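Local coordinates for protein glycoside Hydrolase (Bacteroides uniformis, PDB 5T99) that probably releases galactose units from agarose-derived oligosaccharides, as a family 2 glycoside hydrolase of a human intestinal symbiont, at residues N178-P183 with N209-N214; E204-N209 with G243-T248; A22-G27 with K278-T283. All coordinates share one frame; numbering follows the deposited sequence.

Contact 1: residues N178-P183 with N209-N214; sequences NKVYIP and NATFGN
V180 and N209 face each other as an antiparallel non-hydrogen-bonded pair where strands 180-194 and 198-209 meet, in a sheet of the immunoglobulin-like β-sandwich found in family 2 glycoside hydrolases. Just beyond the pair the second strand breaks into a turn. The tight part gathers on K179 O, which accepts from A210 N at 2.6 Å and has A210 CB 3.3 Å away; the apolar contacts round it are looser. V180 CG2 lies 4.0 Å from T211 CG2, and valine suits a place that also packs on I274 of the facing sheet. The same threonine methyl is 3.9 Å from K179 CB. A210 CB approaches the edge of the Y181 ring, close to its plane, 4.5 Å from CE2; alanine's single methyl fits between this edge, K179 and I102 of strand 102-107. The open side belongs to K179, whose extended chain carries its amine away from the turn. Asparagine and threonine suit the turn because their polar ends can replace strand bonding. N209 forms an Asx turn through OD1; its chi1 near 180° (-177°) sends the amide along the turn, where ND2 donates to G213 O and V240 O. T211 OG1 accepts from G213 N in an ST turn. Two donors grip N209 OD1: T211 OG1, at 2.8 Å on a lone pair in the carbonyl plane, and T211 N, at 3.1 Å and tilted 31° from that plane.

Contact 2: residues E204-N209 with G243-T248; sequences ETTVKN and GEQGKT. With EDO (1,2-ethanediol), chain K.
An antiparallel β-ladder joins T205-N209 of strand 198-209 to G243-T248, the start of strand 245-255, the short segments lying at 163°. T205 with T248 and V207 with G246 are hydrogen-bonded pairs, each closed by two backbone bonds; T206 with K247 and K208 with Q245 are non-hydrogen-bonded pairs. The ladder ends with N209 N bonding to E244 O at 2.9 Å and a weak bond from G243 N to N209 O. G243 has a positive phi, which glycine tolerates easily.

On the face of T206 and K208, Q245 and K247 spread over T206: its CG2 sits 3.5 Å from Q245 CG and CD, and its OG1 3.6 Å from CG of K247, which runs alongside. K208 crosses Q245 at about a right angle, CD 3.8 Å from Q245 CB; bends at chi2 (72°) and chi4 (65°) bring its NZ to G243 O in a weak bond, as lysine's length allows. E204 OE1 accepts from O1 of a 1,2-ethanediol, probably from the crystallisation liquor, at 2.8 Å.

The face of T205 and V207 carries compact threonine and valine side chains. T248 CG2 is 4.0 Å from T205 CB, and T248 OG1 hydrogen-bonds to D236 OD2. This face looks into the core of the immunoglobulin-like β-sandwich, where T205 and T248 touch I219 of strand 215-224 and V207 touches V238 of strand 230-240, while strand 180-194 flanks strand 198-209 across from strand 245-255.

Contact 3: residues A22-G27 with K278-T283; sequences ASVTDG and KDLTDT
T283 and L280 both point toward the chain at S23, from different positions along strand 279-288. T283 uses its hydroxyl: with OG1 anti to its own carbonyl carbon (chi1 -61°), the side chain donates to S23 O at 2.7 Å, in the plane of that carbonyl. Threonine suits the place because its hydroxyl, branching from CB, reaches S23 O directly beside the strand backbone. L280 contributes bulk instead. Its CG, anti to the backbone N (chi1 -178°), stands 3.9 Å from S23 CB, and its CD2 meets V24 CG1 at 4.1 Å, the two side chains crossing at about a right angle. That second touch is the softer, since V24 is exposed and poorly ordered.

S23 is small enough for the loop to lie close against the strand. Its CB lies 3.4 Å from L280 O, and its CA makes a CA-H...O contact with T281 O. Farther along, D26 lays its CB 3.4 Å from T283 O, while its OD2 accepts from F285 N, an aspartate thus bonding to the backbone of the strand. A water is placed to donate to T281 O (2.6 Å) and A22 O, though with more acceptors in reach than it has protons. T281 and D282 leave the backbone away from the loop, although the end of D282 turns back nearer to it; T281 OG1 bonds to V180 O, and D282 OD2 accepts from I182 N.

No backbone hydrogen bond joins the two segments, so the strand is not extended by pairing. The arrangement is that of an irregular N-terminal segment leading into strand 28-29 of the sugar-binding domain, laid against the outermost strand of a sheet in the immunoglobulin-like domain: an interdomain contact.

Contacts 1 and 2 share N209 and belong to one three-stranded sheet; their centres are 9 Å apart, and a probable hydrogen bond from K208 N to Y181 O (2.7 Å) joins them. Contact 3, centred about 12 Å from contact 1, belongs to the facing sheet and the N-terminal segment. There N178 ND2 and T281 O, 2.8 Å apart, probably hydrogen-bond. Contact 1 touches both of the others, whereas contacts 2 and 3, centred about 15 Å apart, do not touch. All three centres lie 33 to 37 Å from the centre of the chain, and none supplies a residue to the galacto-isofagomine pocket, which includes E417 and E494.

Contact 1: residues N178-P183 with N209-N214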
# COMPACT_ATOMS: atom_id res chain seq x y z
N ASN A 178 19.86 16.31 -22.08
CA ASN A 178 20.41 16.68 -23.38
C ASN A 178 19.49 16.12 -24.45
O ASN A 178 18.59 15.35 -24.15
CB ASN A 178 21.83 16.15 -23.56
CG ASN A 178 22.80 16.73 -22.54
OD1 ASN A 178 22.98 17.94 -22.47
ND2 ASN A 178 23.39 15.87 -21.73
N LYS A 179 19.71 16.50 -25.71
CA LYS A 179 18.79 16.16 -26.78
C LYS A 179 18.85 14.69 -27.29
O LYS A 179 18.02 14.29 -28.12
CB LYS A 179 18.93 17.15 -27.93
CG LYS A 179 18.43 18.54 -27.54
CD LYS A 179 18.55 19.52 -28.69
CE LYS A 179 18.20 20.93 -28.23
NZ LYS A 179 17.84 21.81 -29.39
N VAL A 180 19.83 13.92 -26.80
CA VAL A 180 19.82 12.47 -26.94
C VAL A 180 19.67 11.86 -25.54
O VAL A 180 20.56 12.01 -24.69
CB VAL A 180 21.10 11.94 -27.62
CG1 VAL A 180 20.97 10.45 -27.92
CG2 VAL A 180 21.37 12.71 -28.91
N TYR A 181 18.56 11.18 -25.30
CA TYR A 181 18.23 10.71 -23.95
C TYR A 181 17.19 9.59 -23.94
O TYR A 181 16.46 9.36 -24.92
CB TYR A 181 17.67 11.88 -23.11
CG TYR A 181 16.32 12.36 -23.60
CD1 TYR A 181 15.14 12.00 -22.95
CD2 TYR A 181 16.22 13.14 -24.76
CE1 TYR A 181 13.90 12.43 -23.42
CE2 TYR A 181 14.98 13.56 -25.24
CZ TYR A 181 13.83 13.21 -24.57
OH TYR A 181 12.62 13.65 -25.07
N ILE A 182 17.11 8.95 -22.78
CA ILE A 182 16.11 7.93 -22.48
C ILE A 182 14.82 8.60 -21.98
O ILE A 182 14.85 9.23 -20.92
CB ILE A 182 16.68 6.93 -21.43
CG1 ILE A 182 17.88 6.18 -22.02
CG2 ILE A 182 15.61 5.95 -20.97
CD1 ILE A 182 18.79 5.58 -20.98
N PRO A 183 13.69 8.48 -22.72
CA PRO A 183 12.41 9.08 -22.31
C PRO A 183 11.77 8.29 -21.19
O PRO A 183 12.37 7.32 -20.72
CB PRO A 183 11.56 9.01 -23.58
CG PRO A 183 12.08 7.80 -24.28
CD PRO A 183 13.55 7.70 -23.97
N ASN A 209 16.03 10.81 -30.02
CA ASN A 209 16.96 11.73 -30.70
C ASN A 209 16.23 13.03 -31.04
O ASN A 209 15.58 13.14 -32.08
CB ASN A 209 17.52 11.08 -31.97
CG ASN A 209 18.56 11.94 -32.68
OD1 ASN A 209 18.86 13.06 -32.24
ND2 ASN A 209 19.12 11.43 -33.77
N ALA A 210 16.35 14.01 -30.15
CA ALA A 210 15.74 15.33 -30.35
C ALA A 210 16.66 16.31 -31.10
O ALA A 210 16.32 17.48 -31.17
CB ALA A 210 15.31 15.93 -29.01
N THR A 211 17.80 15.86 -31.65
CA THR A 211 18.64 16.72 -32.51
C THR A 211 18.05 16.77 -33.92
O THR A 211 17.04 16.11 -34.20
CB THR A 211 20.13 16.27 -32.60
OG1 THR A 211 20.28 15.13 -33.46
CG2 THR A 211 20.73 15.97 -31.22
N PHE A 212 18.68 17.56 -34.81
CA PHE A 212 18.31 17.59 -36.24
C PHE A 212 19.23 16.70 -37.09
O PHE A 212 19.23 16.80 -38.32
CB PHE A 212 18.27 19.04 -36.77
CG PHE A 212 17.11 19.85 -36.23
CD1 PHE A 212 15.79 19.51 -36.57
CD2 PHE A 212 17.32 20.94 -35.39
CE1 PHE A 212 14.71 20.25 -36.07
CE2 PHE A 212 16.25 21.68 -34.90
CZ PHE A 212 14.95 21.34 -35.24
N GLY A 213 20.00 15.81 -36.45
CA GLY A 213 20.86 14.86 -37.15
C GLY A 213 20.64 13.41 -36.76
O GLY A 213 20.38 13.11 -35.59
N ASN A 214 20.73 12.52 -37.75
CA ASN A 214 20.76 11.07 -37.52
C ASN A 214 22.00 10.71 -36.71
O ASN A 214 23.05 11.29 -36.92
CB ASN A 214 20.81 10.31 -38.86
CG ASN A 214 19.52 10.43 -39.67
OD1 ASN A 214 18.57 11.11 -39.28
ND2 ASN A 214 19.48 9.77 -40.81

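Contact 2: residues E204-N209 with G243-T248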
# COMPACT_ATOMS: atom_id res chain seq x y z
N GLU A 204 16.00 -3.87 -22.52
CA GLU A 204 15.56 -3.08 -23.65
C GLU A 204 15.74 -1.61 -23.34
O GLU A 204 15.17 -1.12 -22.37
CB GLU A 204 14.09 -3.34 -23.99
CG GLU A 204 13.64 -2.69 -25.30
CD GLU A 204 12.14 -2.63 -25.42
OE1 GLU A 204 11.58 -3.49 -26.12
OE2 GLU A 204 11.52 -1.75 -24.80
N THR A 205 16.50 -0.91 -24.18
CA THR A 205 16.75 0.52 -24.01
C THR A 205 16.00 1.28 -25.11
O THR A 205 16.08 0.93 -26.28
CB THR A 205 18.26 0.83 -24.09
OG1 THR A 205 18.98 -0.08 -23.26
CG2 THR A 205 18.57 2.25 -23.64
N THR A 206 15.30 2.34 -24.71
CA THR A 206 14.64 3.27 -25.62
C THR A 206 15.43 4.57 -25.59
O THR A 206 15.73 5.11 -24.52
CB THR A 206 13.17 3.55 -25.19
OG1 THR A 206 12.45 2.31 -25.10
CG2 THR A 206 12.46 4.47 -26.17
N VAL A 207 15.77 5.09 -26.77
CA VAL A 207 16.51 6.35 -26.87
C VAL A 207 15.79 7.28 -27.83
O VAL A 207 15.38 6.87 -28.92
CB VAL A 207 17.97 6.12 -27.35
CG1 VAL A 207 18.71 7.45 -27.45
CG2 VAL A 207 18.70 5.16 -26.42
N LYS A 208 15.64 8.53 -27.39
CA LYS A 208 15.02 9.59 -28.19
C LYS A 208 16.12 10.50 -28.73
O LYS A 208 17.01 10.92 -27.98
CB LYS A 208 14.04 10.38 -27.32
CG LYS A 208 13.20 11.42 -28.05
CD LYS A 208 12.12 10.77 -28.91
CE LYS A 208 11.23 11.80 -29.59
NZ LYS A 208 12.00 12.61 -30.58
N ASN A 209 16.03 10.81 -30.02
CA ASN A 209 16.96 11.73 -30.70
C ASN A 209 16.23 13.03 -31.04
O ASN A 209 15.58 13.14 -32.08
CB ASN A 209 17.52 11.08 -31.97
CG ASN A 209 18.56 11.94 -32.68
OD1 ASN A 209 18.86 13.06 -32.24
ND2 ASN A 209 19.12 11.43 -33.77
N GLY A 243 14.64 13.40 -34.75
CA GLY A 243 13.25 13.53 -34.35
C GLY A 243 12.57 12.25 -33.92
O GLY A 243 11.41 12.30 -33.48
N GLU A 244 13.27 11.11 -34.01
CA GLU A 244 12.66 9.78 -33.83
C GLU A 244 13.15 9.14 -32.54
O GLU A 244 14.01 9.68 -31.84
CB GLU A 244 12.99 8.85 -35.02
CG GLU A 244 12.57 9.36 -36.39
CD GLU A 244 11.12 9.07 -36.74
OE1 GLU A 244 10.24 9.15 -35.84
OE2 GLU A 244 10.88 8.77 -37.93
N GLN A 245 12.56 7.99 -32.24
CA GLN A 245 12.84 7.19 -31.06
C GLN A 245 13.12 5.76 -31.54
O GLN A 245 12.41 5.25 -32.40
CB GLN A 245 11.60 7.20 -30.19
CG GLN A 245 11.75 6.62 -28.81
CD GLN A 245 10.38 6.38 -28.16
OE1 GLN A 245 9.67 5.44 -28.54
NE2 GLN A 245 10.03 7.21 -27.20
N GLY A 246 14.16 5.14 -30.99
CA GLY A 246 14.52 3.76 -31.35
C GLY A 246 14.68 2.89 -30.13
O GLY A 246 14.87 3.40 -29.02
N LYS A 247 14.60 1.57 -30.33
CA LYS A 247 14.74 0.58 -29.26
C LYS A 247 15.77 -0.47 -29.61
O LYS A 247 15.92 -0.84 -30.77
CB LYS A 247 13.42 -0.14 -28.99
CG LYS A 247 12.34 0.74 -28.38
CD LYS A 247 10.99 0.06 -28.44
CE LYS A 247 9.97 0.82 -27.64
NZ LYS A 247 8.60 0.27 -27.83
N THR A 248 16.44 -0.98 -28.59
CA THR A 248 17.45 -2.01 -28.76
C THR A 248 17.41 -2.95 -27.57
O THR A 248 17.06 -2.54 -26.47
CB THR A 248 18.86 -1.40 -28.93
OG1 THR A 248 19.84 -2.44 -29.05
CG2 THR A 248 19.22 -0.47 -27.76
C1 EDO K . 8.55 -2.82 -26.05
O1 EDO K . 9.02 -3.45 -27.24
C2 EDO K . 7.28 -3.46 -25.51
O2 EDO K . 6.32 -2.46 -25.13

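Contact 3: residues A22-G27 with K278-T283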
# COMPACT_ATOMS: atom_id res chain seq x y z
N ALA A 22 23.23 17.88 -17.14
CA ALA A 22 22.05 17.10 -17.56
C ALA A 22 22.37 15.62 -17.86
O ALA A 22 21.51 14.74 -17.70
CB ALA A 22 21.40 17.75 -18.77
N SER A 23 23.59 15.36 -18.33
CA SER A 23 24.08 13.99 -18.62
C SER A 23 24.22 13.04 -17.41
O SER A 23 24.13 11.82 -17.59
CB SER A 23 25.40 14.06 -19.42
OG SER A 23 26.44 14.69 -18.70
N VAL A 24 24.45 13.58 -16.21
CA VAL A 24 24.59 12.76 -14.97
C VAL A 24 23.32 12.67 -14.08
O VAL A 24 23.18 11.74 -13.28
CB VAL A 24 25.82 13.19 -14.11
CG1 VAL A 24 27.11 13.07 -14.92
CG2 VAL A 24 25.68 14.61 -13.54
N THR A 25 22.40 13.63 -14.24
CA THR A 25 21.20 13.77 -13.39
C THR A 25 19.97 13.04 -13.97
O THR A 25 19.54 13.35 -15.10
CB THR A 25 20.88 15.27 -13.15
OG1 THR A 25 22.02 15.91 -12.55
CG2 THR A 25 19.67 15.46 -12.25
N ASP A 26 19.43 12.10 -13.19
CA ASP A 26 18.26 11.30 -13.56
C ASP A 26 17.00 11.71 -12.75
O ASP A 26 16.44 10.92 -11.98
CB ASP A 26 18.57 9.80 -13.38
CG ASP A 26 17.42 8.88 -13.84
OD1 ASP A 26 16.67 9.26 -14.77
OD2 ASP A 26 17.27 7.78 -13.27
N GLY A 27 16.59 12.96 -12.94
CA GLY A 27 15.32 13.47 -12.39
C GLY A 27 15.36 13.83 -10.92
O GLY A 27 15.48 12.95 -10.06
N LYS A 278 32.46 10.14 -27.92
CA LYS A 278 33.07 10.22 -26.59
C LYS A 278 32.21 10.88 -25.49
O LYS A 278 32.51 10.74 -24.31
CB LYS A 278 34.41 10.93 -26.66
CG LYS A 278 34.35 12.42 -26.97
CD LYS A 278 35.72 12.94 -27.40
CE LYS A 278 35.65 14.41 -27.82
NZ LYS A 278 35.16 15.27 -26.71
N ASP A 279 31.16 11.61 -25.87
CA ASP A 279 30.41 12.43 -24.91
C ASP A 279 29.25 11.67 -24.29
O ASP A 279 28.43 11.12 -25.01
CB ASP A 279 29.85 13.68 -25.59
CG ASP A 279 30.91 14.50 -26.32
OD1 ASP A 279 31.96 14.77 -25.72
OD2 ASP A 279 30.68 14.88 -27.49
N LEU A 280 29.18 11.67 -22.96
CA LEU A 280 28.00 11.21 -22.23
C LEU A 280 26.84 12.18 -22.46
O LEU A 280 27.01 13.38 -22.28
CB LEU A 280 28.31 11.17 -20.73
CG LEU A 280 27.22 10.68 -19.75
CD1 LEU A 280 26.91 9.21 -19.95
CD2 LEU A 280 27.67 10.91 -18.32
N THR A 281 25.67 11.67 -22.86
CA THR A 281 24.48 12.50 -23.00
C THR A 281 23.41 12.28 -21.93
O THR A 281 22.60 13.19 -21.70
CB THR A 281 23.80 12.29 -24.37
OG1 THR A 281 23.19 10.99 -24.43
CG2 THR A 281 24.82 12.44 -25.48
N ASP A 282 23.37 11.11 -21.31
CA ASP A 282 22.32 10.79 -20.35
C ASP A 282 22.70 9.63 -19.43
O ASP A 282 23.49 8.76 -19.81
CB ASP A 282 21.03 10.43 -21.10
CG ASP A 282 19.81 10.45 -20.20
OD1 ASP A 282 19.83 11.11 -19.13
OD2 ASP A 282 18.82 9.78 -20.57
N THR A 283 22.14 9.66 -18.22
CA THR A 283 22.33 8.62 -17.22
C THR A 283 20.96 8.32 -16.67
O THR A 283 20.23 9.24 -16.31
CB THR A 283 23.25 9.06 -16.08
OG1 THR A 283 24.55 9.38 -16.59
CG2 THR A 283 23.41 7.95 -15.03
O HOH W 1 20.44 13.86 -20.48